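Local coordinates for protein Cas13d (uncultured Ruminococcus sp, PDB 6IV9) that binds a CRISPR RNA and probably uses its two HEPN domains to mature that RNA and cleave target RNA, at residues Ser493-Tyr497 / Phe498-Ile502. The protein carries 2 engineered substitutions. Numbering follows the deposited sequence.
Sequences SDLLY and FSKMI
Y497 and K500 meet side chain to side chain over the first turn of helix 497-505, a local contact at the N-terminal end of that helix in which a cation-pi interaction ties its opening residue to a lysine three positions on. The lysine runs back toward the preceding loop and passes beneath one face of the Y497 ring. Its NZ sits 4.0 Å from the Y497 ring centroid, 25° off the normal, and the CE methylene adds a CH-pi contact, lying off-centre toward the rim with K500 CE 3.6 Å from Y497 CE1. A bend at chi3 (-91°) turns the far end of K500 back under the ring; nearer its root, K500 CG rests against CB of L495 at 3.9 Å. The ammonium has three further partners: it donates to A492 O, forms a salt bridge with D319, and donates a hydrogen bond to a water that in turn donates to L495 O at 2.7 Å. That water thus joins the lysine to the loop backbone. Y497 OH hydrogen-bonds to D319, the same carboxylate that pairs with K500. Trimming Y497 to an alanine would probably leave the lysine tail without its aromatic cover and D319 without its phenol partner, so that the K500 end would be less firmly fixed. The helix itself begins here: L496 is the N-cap residue, and its O accepts from K500 N at 3.1 Å, while Y497 O takes M501 N at 2.8 Å. D319 belongs to helix 312-330, which also meets L495 and K500 through V322; helix 306-309 packs on Y497 and M501, and helix 556-570 lies against L495, L496 and S499, its E562 accepting hydrogen bonds from S499 OG and L496 N.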
loop_
_atom_site.group_PDB
_atom_site.type_symbol
_atom_site.label_atom_id
_atom_site.label_comp_id
_atom_site.label_asym_id
_atom_site.label_seq_id
_atom_site.Cartn_x
_atom_site.Cartn_y
_atom_site.Cartn_z
ATOM N N SER A 493 10.231 16.554 16.507
ATOM C CA SER A 493 9.390 17.638 17.069
ATOM C C SER A 493 8.659 18.376 15.945
ATOM O O SER A 493 7.707 19.054 16.239
ATOM C CB SER A 493 10.212 18.579 17.889
ATOM O OG SER A 493 11.208 19.168 17.089
ATOM N N ASP A 494 9.134 18.261 14.711
ATOM C CA ASP A 494 8.534 18.988 13.567
ATOM C C ASP A 494 7.285 18.284 13.040
ATOM O O ASP A 494 6.619 18.880 12.217
ATOM C CB ASP A 494 9.491 19.083 12.380
ATOM C CG ASP A 494 10.746 19.892 12.633
ATOM O OD1 ASP A 494 10.712 20.758 13.506
ATOM O OD2 ASP A 494 11.736 19.650 11.939
ATOM N N LEU A 495 7.001 17.070 13.498
ATOM C CA LEU A 495 5.870 16.292 12.927
ATOM C C LEU A 495 4.694 16.181 13.900
ATOM O O LEU A 495 4.916 16.158 15.079
ATOM C CB LEU A 495 6.368 14.885 12.589
ATOM C CG LEU A 495 7.630 14.788 11.737
ATOM C CD1 LEU A 495 7.984 13.343 11.445
ATOM C CD2 LEU A 495 7.495 15.574 10.453
ATOM N N LEU A 496 3.482 16.084 13.370
ATOM C CA LEU A 496 2.278 15.850 14.201
ATOM C C LEU A 496 2.302 14.400 14.686
ATOM O O LEU A 496 2.924 13.584 14.050
ATOM C CB LEU A 496 1.022 16.080 13.360
ATOM C CG LEU A 496 0.856 17.490 12.815
ATOM C CD1 LEU A 496 -0.396 17.602 11.972
ATOM C CD2 LEU A 496 0.830 18.495 13.942
ATOM N N TYR A 497 1.590 14.115 15.767
ATOM C CA TYR A 497 1.507 12.743 16.319
ATOM C C TYR A 497 0.824 11.817 15.311
ATOM O O TYR A 497 1.187 10.667 15.217
ATOM C CB TYR A 497 1.007 12.750 17.758
ATOM C CG TYR A 497 2.121 13.144 18.683
ATOM C CD1 TYR A 497 3.157 12.278 18.940
ATOM C CD2 TYR A 497 2.205 14.418 19.197
ATOM C CE1 TYR A 497 4.225 12.637 19.740
ATOM C CE2 TYR A 497 3.260 14.796 20.006
ATOM C CZ TYR A 497 4.274 13.903 20.282
ATOM O OH TYR A 497 5.321 14.270 21.055
ATOM N N PHE A 498 -0.132 12.347 14.563
ATOM C CA PHE A 498 -0.822 11.482 13.580
ATOM C C PHE A 498 0.200 10.970 12.559
ATOM O O PHE A 498 0.169 9.803 12.260
ATOM C CB PHE A 498 -1.990 12.210 12.919
ATOM C CG PHE A 498 -2.738 11.332 11.955
ATOM C CD1 PHE A 498 -3.776 10.532 12.385
ATOM C CD2 PHE A 498 -2.361 11.259 10.631
ATOM C CE1 PHE A 498 -4.437 9.701 11.501
ATOM C CE2 PHE A 498 -3.031 10.436 9.748
ATOM C CZ PHE A 498 -4.062 9.653 10.189
ATOM N N SER A 499 1.085 11.845 12.087
ATOM C CA SER A 499 2.140 11.492 11.106
ATOM C C SER A 499 3.093 10.471 11.727
ATOM O O SER A 499 3.434 9.530 11.078
ATOM C CB SER A 499 2.894 12.714 10.682
ATOM O OG SER A 499 2.020 13.695 10.197
ATOM N N LYS A 500 3.478 10.696 12.973
ATOM C CA LYS A 500 4.390 9.781 13.697
ATOM C C LYS A 500 3.707 8.421 13.883
ATOM O O LYS A 500 4.380 7.428 13.881
ATOM C CB LYS A 500 4.920 10.462 14.962
ATOM C CG LYS A 500 5.824 11.648 14.684
ATOM C CD LYS A 500 6.430 12.279 15.917
ATOM C CE LYS A 500 5.617 13.404 16.501
ATOM N NZ LYS A 500 6.450 14.327 17.298
ATOM N N MET A 501 2.397 8.427 14.090
ATOM C CA MET A 501 1.646 7.167 14.262
ATOM C C MET A 501 1.717 6.379 12.956
ATOM O O MET A 501 1.905 5.198 13.011
ATOM C CB MET A 501 0.189 7.442 14.602
ATOM C CG MET A 501 -0.611 6.206 14.764
ATOM S SD MET A 501 -2.239 6.562 15.402
ATOM C CE MET A 501 -2.996 7.387 14.016
ATOM N N ILE A 502 1.559 7.060 11.828
ATOM C CA ILE A 502 1.668 6.385 10.505
ATOM C C ILE A 502 3.090 5.847 10.332
ATOM O O ILE A 502 3.236 4.733 9.901
ATOM C CB ILE A 502 1.239 7.310 9.356
ATOM C CG1 ILE A 502 -0.210 7.763 9.534
ATOM C CG2 ILE A 502 1.474 6.632 8.025
ATOM C CD1 ILE A 502 -1.205 6.654 9.635
HETATM O O HOH W 1 4.567 16.681 17.748
#